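Local coordinates for protein 5-formaminoimidazole-4-carboxamide-1-(beta)-D-ribofuranosyl 5'-monophosphate synthetase (Methanocaldococcus jannaschii, PDB 2R7L) that catalyses the ATP- and formate-dependent formylation of AICAR to FAICAR, a folate-independent step of purine biosynthesis, at residues D226-L236 and I249-I259; Q79-V90 and N106-G114. One frame throughout, in Å; residues are numbered along the deposited sequence.

Contact 1 (D226-L236 and I249-I259); sequences DKRYESNIDGL and INPSYVITGNI. With AMZ (aminoimidazole 4-carboxamide ribonucleotide), chain F; ATP (adenosine-5'-triphosphate), chain E.
Tyr229 faces both Thr256 and Gly257 across two antiparallel strands of the ATP-grasp fold, a classic beta bulge that shifts the pairing by one before Glu230 and Ile255. Tyr229 O accepts twice: Thr256 N lies in its carbonyl plane, while Thr256 OG1 approaches from above that plane at 2.8 Å. Threonine suits the bulge because its hydroxyl, set between backbone N and carbonyl carbon (chi1 70°), adds this second grip.

Arg228, Glu230, Ile255 and Asn258 share the substrate face. The Asn258 amide matches the AICAR carboxamide, ND2 donating to O5 at 2.8 Å and OD1 accepting from N2 at 3.0 Å. That N2 also lies over one face of the Arg228 guanidinium, whose edge sends weak bonds to ATP O2G. Bent at chi2 (-58°), Arg228 packs CD against Ile255 CD1 (3.5 Å); NH1 reaches Asp226 OD2, whose other oxygen His210 holds, and NH2 Asp316, both salt bridges. With a leucine in its place, Asp316 and Asp226 OD2 would probably lose their guanidinium partner and the gamma-phosphate a positive neighbour.

Glu230 OE1 accepts from the ribose O2' of ATP. Beyond a cis peptide, Asn232 uses both amide ends: ND2 donates to Asn250 O, and OD1 accepts from Ser252 N at 2.9 Å.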
loop_
_atom_site.group_PDB
_atom_site.type_symbol
_atom_site.label_atom_id
_atom_site.label_comp_id
_atom_site.label_asym_id
_atom_site.label_seq_id
_atom_site.Cartn_x
_atom_site.Cartn_y
_atom_site.Cartn_z
ATOM N N ASP A 226 -9.318 -20.880 12.329
ATOM C CA ASP A 226 -10.400 -20.325 13.137
ATOM C C ASP A 226 -10.845 -21.345 14.181
ATOM O O ASP A 226 -10.533 -22.537 14.086
ATOM C CB ASP A 226 -11.604 -19.943 12.262
ATOM C CG ASP A 226 -12.334 -21.167 11.698
ATOM O OD1 ASP A 226 -11.774 -21.814 10.788
ATOM O OD2 ASP A 226 -13.470 -21.474 12.149
ATOM N N LYS A 227 -11.565 -20.866 15.186
ATOM C CA LYS A 227 -12.294 -21.757 16.073
ATOM C C LYS A 227 -13.777 -21.489 15.874
ATOM O O LYS A 227 -14.182 -20.349 15.637
ATOM C CB LYS A 227 -11.858 -21.587 17.531
ATOM C CG LYS A 227 -12.327 -20.326 18.211
ATOM C CD LYS A 227 -12.171 -20.444 19.716
ATOM C CE LYS A 227 -12.928 -19.347 20.424
ATOM N NZ LYS A 227 -13.125 -19.637 21.862
ATOM N N ARG A 228 -14.581 -22.545 15.938
ATOM C CA ARG A 228 -16.006 -22.437 15.665
ATOM C C ARG A 228 -16.717 -21.677 16.766
ATOM O O ARG A 228 -16.293 -21.701 17.924
ATOM C CB ARG A 228 -16.642 -23.821 15.542
ATOM C CG ARG A 228 -16.012 -24.721 14.505
ATOM C CD ARG A 228 -16.059 -24.076 13.138
ATOM N NE ARG A 228 -16.168 -25.070 12.081
ATOM C CZ ARG A 228 -15.653 -24.931 10.865
ATOM N NH1 ARG A 228 -14.977 -23.835 10.546
ATOM N NH2 ARG A 228 -15.808 -25.896 9.967
ATOM N N TYR A 229 -17.808 -21.016 16.389
ATOM C CA TYR A 229 -18.677 -20.306 17.317
ATOM C C TYR A 229 -20.050 -20.904 17.064
ATOM O O TYR A 229 -20.707 -20.587 16.065
ATOM C CB TYR A 229 -18.660 -18.808 17.009
ATOM C CG TYR A 229 -19.091 -17.911 18.137
ATOM C CD1 TYR A 229 -18.800 -18.234 19.450
ATOM C CD2 TYR A 229 -19.749 -16.716 17.888
ATOM C CE1 TYR A 229 -19.173 -17.419 20.480
ATOM C CE2 TYR A 229 -20.121 -15.880 18.925
ATOM C CZ TYR A 229 -19.829 -16.247 20.217
ATOM O OH TYR A 229 -20.192 -15.448 21.270
ATOM N N GLU A 230 -20.466 -21.791 17.965
ATOM C CA GLU A 230 -21.635 -22.641 17.751
ATOM C C GLU A 230 -22.762 -22.370 18.758
ATOM O O GLU A 230 -22.509 -22.045 19.912
ATOM C CB GLU A 230 -21.202 -24.112 17.766
ATOM C CG GLU A 230 -20.340 -24.481 16.561
ATOM C CD GLU A 230 -19.513 -25.733 16.754
ATOM O OE1 GLU A 230 -19.257 -26.121 17.917
ATOM O OE2 GLU A 230 -19.105 -26.323 15.728
ATOM N N SER A 231 -24.003 -22.469 18.290
ATOM C CA SER A 231 -25.184 -22.260 19.126
ATOM C C SER A 231 -25.988 -23.573 19.190
ATOM O O SER A 231 -26.199 -24.205 18.166
ATOM C CB SER A 231 -26.044 -21.145 18.532
ATOM O OG SER A 231 -27.050 -20.719 19.437
ATOM N N ASN A 232 -26.476 -23.959 20.370
ATOM C CA ASN A 232 -26.484 -23.102 21.553
ATOM C C ASN A 232 -25.286 -23.322 22.464
ATOM O O ASN A 232 -25.099 -22.604 23.445
ATOM C CB ASN A 232 -27.790 -23.300 22.338
ATOM C CG ASN A 232 -27.863 -24.654 23.043
ATOM O OD1 ASN A 232 -26.875 -25.387 23.128
ATOM N ND2 ASN A 232 -29.043 -24.986 23.559
ATOM N N ILE A 233 -24.449 -24.290 22.119
ATOM C CA ILE A 233 -23.423 -24.739 23.048
ATOM C C ILE A 233 -22.606 -23.582 23.615
ATOM O O ILE A 233 -22.442 -23.479 24.828
ATOM C CB ILE A 233 -22.505 -25.807 22.420
ATOM C CG1 ILE A 233 -21.513 -26.342 23.466
ATOM C CG2 ILE A 233 -21.789 -25.257 21.198
ATOM C CD1 ILE A 233 -22.187 -27.016 24.657
ATOM N N ASP A 234 -22.103 -22.700 22.750
ATOM C CA ASP A 234 -21.253 -21.604 23.236
ATOM C C ASP A 234 -22.041 -20.587 24.072
ATOM O O ASP A 234 -21.466 -19.852 24.879
ATOM C CB ASP A 234 -20.483 -20.952 22.085
ATOM C CG ASP A 234 -19.385 -21.852 21.554
ATOM O OD1 ASP A 234 -18.633 -22.411 22.388
ATOM O OD2 ASP A 234 -19.282 -22.021 20.318
ATOM N N GLY A 235 -23.359 -20.565 23.900
ATOM C CA GLY A 235 -24.231 -19.811 24.823
ATOM C C GLY A 235 -24.512 -20.562 26.122
ATOM O O GLY A 235 -24.525 -19.969 27.208
ATOM N N LEU A 236 -24.722 -21.875 26.005
ATOM C CA LEU A 236 -25.021 -22.742 27.149
ATOM C C LEU A 236 -23.921 -22.714 28.208
ATOM O O LEU A 236 -24.180 -22.483 29.388
ATOM C CB LEU A 236 -25.234 -24.188 26.674
ATOM C CG LEU A 236 -25.589 -25.235 27.737
ATOM C CD1 LEU A 236 -26.742 -24.737 28.587
ATOM C CD2 LEU A 236 -25.952 -26.565 27.090
ATOM N N ILE A 249 -32.097 -28.072 29.541
ATOM C CA ILE A 249 -31.616 -27.615 28.248
ATOM C C ILE A 249 -30.579 -28.580 27.690
ATOM O O ILE A 249 -29.668 -29.005 28.398
ATOM C CB ILE A 249 -31.025 -26.185 28.363
ATOM C CG1 ILE A 249 -30.638 -25.626 26.989
ATOM C CG2 ILE A 249 -29.844 -26.166 29.330
ATOM C CD1 ILE A 249 -30.278 -24.146 27.022
ATOM N N ASN A 250 -30.736 -28.943 26.423
ATOM C CA ASN A 250 -29.763 -29.791 25.754
ATOM C C ASN A 250 -28.861 -28.952 24.860
ATOM O O ASN A 250 -29.318 -27.981 24.252
ATOM C CB ASN A 250 -30.470 -30.855 24.915
ATOM C CG ASN A 250 -31.381 -31.738 25.743
ATOM O OD1 ASN A 250 -32.594 -31.769 25.529
ATOM N ND2 ASN A 250 -30.801 -32.455 26.701
ATOM N N PRO A 251 -27.574 -29.320 24.785
ATOM C CA PRO A 251 -26.662 -28.624 23.884
ATOM C C PRO A 251 -26.973 -28.903 22.420
ATOM O O PRO A 251 -27.412 -29.999 22.063
ATOM C CB PRO A 251 -25.291 -29.211 24.243
ATOM C CG PRO A 251 -25.594 -30.559 24.819
ATOM C CD PRO A 251 -26.897 -30.383 25.550
ATOM N N SER A 252 -26.761 -27.896 21.586
ATOM C CA SER A 252 -26.738 -28.086 20.148
ATOM C C SER A 252 -25.469 -27.442 19.608
ATOM O O SER A 252 -24.855 -26.609 20.277
ATOM C CB SER A 252 -27.978 -27.485 19.497
ATOM O OG SER A 252 -28.248 -26.209 20.036
ATOM N N TYR A 253 -25.076 -27.837 18.404
ATOM C CA TYR A 253 -23.789 -27.435 17.845
ATOM C C TYR A 253 -23.949 -26.854 16.440
ATOM O O TYR A 253 -23.223 -27.212 15.519
ATOM C CB TYR A 253 -22.832 -28.632 17.852
ATOM C CG TYR A 253 -22.525 -29.130 19.251
ATOM C CD1 TYR A 253 -21.316 -28.822 19.866
ATOM C CD2 TYR A 253 -23.452 -29.891 19.965
ATOM C CE1 TYR A 253 -21.031 -29.265 21.144
ATOM C CE2 TYR A 253 -23.175 -30.335 21.256
ATOM C CZ TYR A 253 -21.963 -30.019 21.835
ATOM O OH TYR A 253 -21.675 -30.450 23.108
ATOM N N VAL A 254 -24.913 -25.951 16.292
ATOM C CA VAL A 254 -25.178 -25.307 15.014
ATOM C C VAL A 254 -24.144 -24.211 14.728
ATOM O O VAL A 254 -24.026 -23.252 15.497
ATOM C CB VAL A 254 -26.574 -24.662 15.017
ATOM C CG1 VAL A 254 -26.873 -24.030 13.661
ATOM C CG2 VAL A 254 -27.637 -25.691 15.382
ATOM N N ILE A 255 -23.401 -24.345 13.627
ATOM C CA ILE A 255 -22.393 -23.338 13.274
ATOM C C ILE A 255 -23.033 -21.976 13.054
ATOM O O ILE A 255 -23.950 -21.832 12.238
ATOM C CB ILE A 255 -21.538 -23.727 12.032
ATOM C CG1 ILE A 255 -20.323 -22.806 11.920
ATOM C CG2 ILE A 255 -22.360 -23.671 10.743
ATOM C CD1 ILE A 255 -19.381 -22.896 13.111
ATOM N N THR A 256 -22.562 -20.976 13.796
ATOM C CA THR A 256 -23.090 -19.625 13.635
ATOM C C THR A 256 -22.032 -18.588 13.245
ATOM O O THR A 256 -22.370 -17.478 12.837
ATOM C CB THR A 256 -23.837 -19.132 14.892
ATOM O OG1 THR A 256 -22.909 -18.896 15.960
ATOM C CG2 THR A 256 -24.876 -20.146 15.322
ATOM N N GLY A 257 -20.759 -18.939 13.371
ATOM C CA GLY A 257 -19.699 -17.972 13.128
ATOM C C GLY A 257 -18.337 -18.495 13.505
ATOM O O GLY A 257 -18.201 -19.649 13.918
ATOM N N ASN A 258 -17.325 -17.643 13.363
ATOM C CA ASN A 258 -15.948 -18.055 13.562
ATOM C C ASN A 258 -15.134 -16.976 14.261
ATOM O O ASN A 258 -15.397 -15.788 14.124
ATOM C CB ASN A 258 -15.285 -18.426 12.224
ATOM C CG ASN A 258 -16.168 -19.314 11.354
ATOM O OD1 ASN A 258 -15.953 -20.525 11.258
ATOM N ND2 ASN A 258 -17.162 -18.713 10.714
ATOM N N ILE A 259 -14.132 -17.416 15.004
ATOM C CA ILE A 259 -13.275 -16.537 15.769
ATOM C C ILE A 259 -11.852 -16.859 15.320
ATOM O O ILE A 259 -11.526 -18.025 15.126
ATOM C CB ILE A 259 -13.472 -16.825 17.264
ATOM C CG1 ILE A 259 -14.918 -16.492 17.676
ATOM C CG2 ILE A 259 -12.471 -16.082 18.125
ATOM C CD1 ILE A 259 -15.300 -17.009 19.056
HETATM O O5 AMZ F . -18.761 -20.404 9.143
HETATM C C6 AMZ F . -18.622 -21.626 9.048
HETATM N N2 AMZ F . -17.686 -22.327 9.682
HETATM C C3A AMZ F . -19.559 -22.446 8.176
HETATM C C7A AMZ F . -19.601 -23.825 8.066
HETATM N N3 AMZ F . -18.828 -24.715 8.692
HETATM N N1 AMZ F . -20.505 -21.940 7.395
HETATM C C5 AMZ F . -21.119 -22.974 6.803
HETATM N N AMZ F . -20.567 -24.121 7.215
HETATM C C1 AMZ F . -20.956 -25.485 6.782
HETATM C C2 AMZ F . -22.075 -26.082 7.637
HETATM C C3 AMZ F . -23.316 -25.886 6.786
HETATM O O2 AMZ F . -24.191 -26.998 6.965
HETATM O O1 AMZ F . -21.804 -27.480 7.792
HETATM O O AMZ F . -21.478 -25.302 5.455
HETATM C C AMZ F . -22.759 -25.935 5.366
HETATM C C4 AMZ F . -23.600 -25.093 4.387
HETATM O O3 AMZ F . -23.686 -23.748 4.845
HETATM P P AMZ F . -25.068 -22.983 4.774
HETATM O OP1 AMZ F . -25.571 -22.732 3.399
HETATM O O4 AMZ F . -26.135 -23.850 5.608
HETATM O OP2 AMZ F . -24.886 -21.592 5.586
HETATM P PG ATP E . -19.791 -27.834 10.647
HETATM O O1G ATP E . -19.808 -27.785 9.136
HETATM O O2G ATP E . -18.423 -27.615 11.263
HETATM O O3G ATP E . -20.892 -27.023 11.290
HETATM P PB ATP E . -19.167 -30.613 10.776
HETATM O O1B ATP E . -17.967 -30.148 9.988
HETATM O O2B ATP E . -19.966 -31.784 10.248
HETATM O O3B ATP E . -20.183 -29.371 10.995
HETATM P PA ATP E . -19.342 -31.947 13.320
HETATM O O1A ATP E . -18.618 -33.268 13.299
HETATM O O2A ATP E . -20.835 -31.853 13.160
HETATM O O3A ATP E . -18.617 -30.960 12.256
HETATM O "O5'" ATP E . -18.959 -31.236 14.702
HETATM C "C5'" ATP E . -19.760 -30.169 15.184
HETATM C "C4'" ATP E . -19.153 -29.688 16.491
HETATM O "O4'" ATP E . -19.264 -30.702 17.496
HETATM C "C3'" ATP E . -17.667 -29.397 16.376
HETATM O "O3'" ATP E . -17.414 -28.064 15.920
HETATM C "C2'" ATP E . -17.172 -29.626 17.791
HETATM O "O2'" ATP E . -17.347 -28.447 18.576
HETATM C "C1'" ATP E . -18.099 -30.710 18.327
HETATM N N9 ATP E . -17.421 -32.008 18.153
HETATM C C8 ATP E . -17.470 -32.759 17.036
HETATM N N7 ATP E . -16.733 -33.887 17.179
HETATM C C5 ATP E . -16.210 -33.876 18.420
HETATM C C6 ATP E . -15.348 -34.776 19.216
HETATM N N6 ATP E . -14.881 -35.940 18.703
HETATM N N1 ATP E . -15.030 -34.381 20.465
HETATM C C2 ATP E . -15.483 -33.219 20.986
HETATM N N3 ATP E . -16.276 -32.363 20.322
HETATM C C4 ATP E . -16.656 -32.625 19.053
#

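Contact 2 (Q79-V90 and N106-G114); sequences QEKLRELNSIVV and NSFLVPMFG
Gln79 reaches from its helix to the loop at Ser107 and Leu109, using both ends of its amide on main-chain atoms. Gln79 NE2 donates to Ser107 O at 2.8 Å and also bonds Lys74 O, while OE1 accepts from Leu109 N in a bond modelled so short that its exact length is doubtful. A glutamine fits because one flat group can both give and take. One turn on, the Arg83 chain bends at chi3 (-54°) to bring NH1 to Leu109 O, 2.7 Å away. NH1 lies in the carbonyl plane of Leu109, on a lone pair. Gln79 O lies over the centre of the same guanidinium, and NH2 forms salt bridges with Glu76 and, weakly, Glu80.

Backbone bonds make a second group. Val89 lies on an outermost strand of the four-stranded parallel sheet, in a region related to Rossmann domains, and a single bridge to Met112 lays the loop along it: Val89 N donates to Pro111 O (2.9 Å) and Val89 O accepts from Phe113 N (2.8 Å).

Apolar contacts fill the angle between helix and strand. Val110, beta-branched and compact, sets CG1 against Val89 CG2 at 3.8 Å and CG2 against Gln79 CB at 3.9 Å. The Phe108 ring, swung inward with CG anti to the backbone N (chi1 -162°), meets Leu82 CD1 at CZ, 3.9 Å apart, and turns its edge to Val89 CG2.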
loop_
_atom_site.group_PDB
_atom_site.type_symbol
_atom_site.label_atom_id
_atom_site.label_comp_id
_atom_site.label_asym_id
_atom_site.label_seq_id
_atom_site.Cartn_x
_atom_site.Cartn_y
_atom_site.Cartn_z
ATOM N N GLN A 79 -26.359 -23.566 -16.309
ATOM C CA GLN A 79 -25.064 -24.048 -16.759
ATOM C C GLN A 79 -24.644 -23.359 -18.056
ATOM O O GLN A 79 -23.452 -23.164 -18.302
ATOM C CB GLN A 79 -25.095 -25.557 -16.977
ATOM C CG GLN A 79 -25.564 -26.368 -15.786
ATOM C CD GLN A 79 -25.331 -27.852 -15.982
ATOM O OE1 GLN A 79 -24.314 -28.263 -16.544
ATOM N NE2 GLN A 79 -26.271 -28.667 -15.514
ATOM N N GLU A 80 -25.624 -23.001 -18.882
ATOM C CA GLU A 80 -25.348 -22.368 -20.172
ATOM C C GLU A 80 -24.862 -20.937 -20.030
ATOM O O GLU A 80 -23.857 -20.558 -20.627
ATOM C CB GLU A 80 -26.562 -22.432 -21.105
ATOM C CG GLU A 80 -26.354 -23.352 -22.304
ATOM C CD GLU A 80 -25.355 -22.793 -23.308
ATOM O OE1 GLU A 80 -25.482 -21.607 -23.677
ATOM O OE2 GLU A 80 -24.446 -23.539 -23.732
ATOM N N LYS A 81 -25.584 -20.143 -19.246
ATOM C CA LYS A 81 -25.155 -18.789 -18.941
ATOM C C LYS A 81 -23.722 -18.783 -18.413
ATOM O O LYS A 81 -22.913 -17.951 -18.817
ATOM C CB LYS A 81 -26.086 -18.149 -17.919
ATOM C CG LYS A 81 -27.540 -18.151 -18.323
ATOM C CD LYS A 81 -28.362 -17.334 -17.344
ATOM C CE LYS A 81 -29.834 -17.336 -17.708
ATOM N NZ LYS A 81 -30.625 -16.550 -16.728
ATOM N N LEU A 82 -23.412 -19.719 -17.518
ATOM C CA LEU A 82 -22.078 -19.799 -16.930
ATOM C C LEU A 82 -21.027 -20.133 -17.975
ATOM O O LEU A 82 -19.894 -19.650 -17.910
ATOM C CB LEU A 82 -22.032 -20.834 -15.801
ATOM C CG LEU A 82 -22.737 -20.507 -14.483
ATOM C CD1 LEU A 82 -22.710 -21.718 -13.554
ATOM C CD2 LEU A 82 -22.105 -19.296 -13.810
ATOM N N ARG A 83 -21.403 -20.967 -18.937
ATOM C CA ARG A 83 -20.489 -21.351 -20.004
ATOM C C ARG A 83 -20.294 -20.212 -21.002
ATOM O O ARG A 83 -19.216 -20.058 -21.566
ATOM C CB ARG A 83 -20.982 -22.610 -20.720
ATOM C CG ARG A 83 -20.535 -23.921 -20.079
ATOM C CD ARG A 83 -20.904 -25.096 -20.972
ATOM N NE ARG A 83 -22.328 -25.075 -21.292
ATOM C CZ ARG A 83 -23.218 -25.943 -20.821
ATOM N NH1 ARG A 83 -22.829 -26.927 -20.019
ATOM N NH2 ARG A 83 -24.496 -25.831 -21.162
ATOM N N GLU A 84 -21.341 -19.418 -21.206
ATOM C CA GLU A 84 -21.291 -18.300 -22.144
ATOM C C GLU A 84 -20.531 -17.121 -21.548
ATOM O O GLU A 84 -20.128 -16.204 -22.264
ATOM C CB GLU A 84 -22.703 -17.854 -22.527
ATOM C CG GLU A 84 -23.423 -18.790 -23.488
ATOM C CD GLU A 84 -24.865 -18.375 -23.734
ATOM O OE1 GLU A 84 -25.294 -17.337 -23.182
ATOM O OE2 GLU A 84 -25.574 -19.089 -24.479
ATOM N N LEU A 85 -20.349 -17.153 -20.231
ATOM C CA LEU A 85 -19.643 -16.101 -19.517
ATOM C C LEU A 85 -18.200 -16.496 -19.294
ATOM O O LEU A 85 -17.430 -15.746 -18.693
ATOM C CB LEU A 85 -20.323 -15.815 -18.179
ATOM C CG LEU A 85 -21.585 -14.958 -18.268
ATOM C CD1 LEU A 85 -22.297 -14.933 -16.936
ATOM C CD2 LEU A 85 -21.246 -13.547 -18.721
ATOM N N ASN A 86 -17.835 -17.678 -19.787
ATOM C CA ASN A 86 -16.475 -18.208 -19.630
ATOM C C ASN A 86 -16.066 -18.403 -18.165
ATOM O O ASN A 86 -14.894 -18.250 -17.804
ATOM C CB ASN A 86 -15.465 -17.324 -20.368
ATOM C CG ASN A 86 -15.856 -17.080 -21.814
ATOM O OD1 ASN A 86 -15.726 -17.963 -22.665
ATOM N ND2 ASN A 86 -16.346 -15.880 -22.099
ATOM N N SER A 87 -17.041 -18.764 -17.334
ATOM C CA SER A 87 -16.831 -18.925 -15.895
ATOM C C SER A 87 -16.175 -20.239 -15.503
ATOM O O SER A 87 -16.595 -21.315 -15.946
ATOM C CB SER A 87 -18.159 -18.814 -15.157
ATOM O OG SER A 87 -18.837 -17.607 -15.465
ATOM N N ILE A 88 -15.138 -20.142 -14.676
ATOM C CA ILE A 88 -14.668 -21.270 -13.882
ATOM C C ILE A 88 -15.358 -21.161 -12.524
ATOM O O ILE A 88 -15.203 -20.155 -11.821
ATOM C CB ILE A 88 -13.156 -21.232 -13.666
ATOM C CG1 ILE A 88 -12.415 -21.313 -15.005
ATOM C CG2 ILE A 88 -12.711 -22.353 -12.716
ATOM C CD1 ILE A 88 -10.904 -21.228 -14.866
ATOM N N VAL A 89 -16.133 -22.183 -12.166
ATOM C CA VAL A 89 -16.869 -22.185 -10.900
ATOM C C VAL A 89 -15.989 -22.607 -9.728
ATOM O O VAL A 89 -15.268 -23.608 -9.806
ATOM C CB VAL A 89 -18.104 -23.102 -10.956
ATOM C CG1 VAL A 89 -18.714 -23.273 -9.563
ATOM C CG2 VAL A 89 -19.132 -22.541 -11.928
ATOM N N VAL A 90 -16.039 -21.832 -8.649
ATOM C CA VAL A 90 -15.365 -22.214 -7.405
ATOM C C VAL A 90 -16.398 -22.840 -6.462
ATOM O O VAL A 90 -17.343 -22.177 -6.028
ATOM C CB VAL A 90 -14.651 -21.014 -6.736
ATOM C CG1 VAL A 90 -14.067 -21.409 -5.382
ATOM C CG2 VAL A 90 -13.548 -20.482 -7.652
ATOM N N ASN A 106 -21.884 -35.547 -12.078
ATOM C CA ASN A 106 -22.183 -35.999 -13.442
ATOM C C ASN A 106 -23.313 -35.283 -14.203
ATOM O O ASN A 106 -23.754 -35.753 -15.249
ATOM C CB ASN A 106 -22.394 -37.522 -13.473
ATOM C CG ASN A 106 -23.147 -38.041 -12.257
ATOM O OD1 ASN A 106 -24.254 -37.592 -11.953
ATOM N ND2 ASN A 106 -22.550 -39.008 -11.565
ATOM N N SER A 107 -23.764 -34.141 -13.698
ATOM C CA SER A 107 -24.811 -33.380 -14.374
ATOM C C SER A 107 -24.443 -31.897 -14.535
ATOM O O SER A 107 -25.103 -31.165 -15.274
ATOM C CB SER A 107 -26.135 -33.531 -13.620
ATOM O OG SER A 107 -27.086 -32.557 -14.017
ATOM N N PHE A 108 -23.388 -31.460 -13.848
ATOM C CA PHE A 108 -22.994 -30.044 -13.859
ATOM C C PHE A 108 -21.841 -29.792 -14.828
ATOM O O PHE A 108 -20.674 -29.889 -14.456
ATOM C CB PHE A 108 -22.619 -29.569 -12.448
ATOM C CG PHE A 108 -22.614 -28.077 -12.297
ATOM C CD1 PHE A 108 -21.425 -27.384 -12.144
ATOM C CD2 PHE A 108 -23.798 -27.367 -12.323
ATOM C CE1 PHE A 108 -21.421 -26.005 -12.011
ATOM C CE2 PHE A 108 -23.797 -25.987 -12.193
ATOM C CZ PHE A 108 -22.609 -25.310 -12.035
ATOM N N LEU A 109 -22.179 -29.469 -16.074
ATOM C CA LEU A 109 -21.175 -29.315 -17.126
ATOM C C LEU A 109 -20.608 -27.897 -17.192
ATOM O O LEU A 109 -20.887 -27.146 -18.128
ATOM C CB LEU A 109 -21.757 -29.726 -18.482
ATOM C CG LEU A 109 -22.127 -31.201 -18.643
ATOM C CD1 LEU A 109 -22.902 -31.419 -19.935
ATOM C CD2 LEU A 109 -20.881 -32.073 -18.602
ATOM N N VAL A 110 -19.819 -27.540 -16.185
ATOM C CA VAL A 110 -19.145 -26.248 -16.131
ATOM C C VAL A 110 -17.795 -26.475 -15.481
ATOM O O VAL A 110 -17.709 -27.180 -14.481
ATOM C CB VAL A 110 -19.940 -25.222 -15.305
ATOM C CG1 VAL A 110 -19.376 -23.810 -15.503
ATOM C CG2 VAL A 110 -21.406 -25.258 -15.683
ATOM N N PRO A 111 -16.724 -25.909 -16.064
ATOM C CA PRO A 111 -15.403 -26.062 -15.468
ATOM C C PRO A 111 -15.438 -25.666 -13.996
ATOM O O PRO A 111 -16.142 -24.728 -13.625
ATOM C CB PRO A 111 -14.547 -25.086 -16.275
ATOM C CG PRO A 111 -15.214 -25.029 -17.600
ATOM C CD PRO A 111 -16.680 -25.118 -17.307
ATOM N N MET A 112 -14.698 -26.386 -13.163
ATOM C CA MET A 112 -14.792 -26.195 -11.720
ATOM C C MET A 112 -13.408 -26.270 -11.119
ATOM O O MET A 112 -12.657 -27.190 -11.418
ATOM C CB MET A 112 -15.685 -27.271 -11.096
ATOM C CG MET A 112 -16.678 -26.741 -10.068
ATOM S SD MET A 112 -17.646 -28.052 -9.278
ATOM C CE MET A 112 -16.309 -29.046 -8.599
ATOM N N PHE A 113 -13.062 -25.293 -10.286
ATOM C CA PHE A 113 -11.772 -25.314 -9.611
ATOM C C PHE A 113 -11.756 -26.429 -8.564
ATOM O O PHE A 113 -12.675 -26.538 -7.758
ATOM C CB PHE A 113 -11.489 -23.960 -8.948
ATOM C CG PHE A 113 -10.150 -23.888 -8.275
ATOM C CD1 PHE A 113 -9.003 -23.626 -9.009
ATOM C CD2 PHE A 113 -10.033 -24.091 -6.910
ATOM C CE1 PHE A 113 -7.763 -23.563 -8.394
ATOM C CE2 PHE A 113 -8.798 -24.032 -6.288
ATOM C CZ PHE A 113 -7.659 -23.758 -7.030
ATOM N N GLY A 114 -10.713 -27.254 -8.582
ATOM C CA GLY A 114 -10.589 -28.353 -7.632
ATOM C C GLY A 114 -10.729 -29.746 -8.232
ATOM O O GLY A 114 -10.890 -29.905 -9.446
#

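In the fold
Contact 2 closes before contact 1 opens along the chain, and the two lie on opposite sides of its centre, their own centres 34 Å apart and their nearest atoms about 16 Å. They share no sheet. Contact 2 belongs to the N-terminal parallel sheet, at the strand 87-89; contact 1 joins strands 219-230 and 253-263 of the antiparallel sheet of the ATP-grasp part, which runs on into a neighbouring subunit. AICAR nevertheless connects the two regions, because its pocket takes His27 and Ser94 from the first and Arg228, Ile255 and Asn258 from the second. Contact 1 also touches neighbouring subunits of the hexamer, whereas contact 2 is packing within one chain.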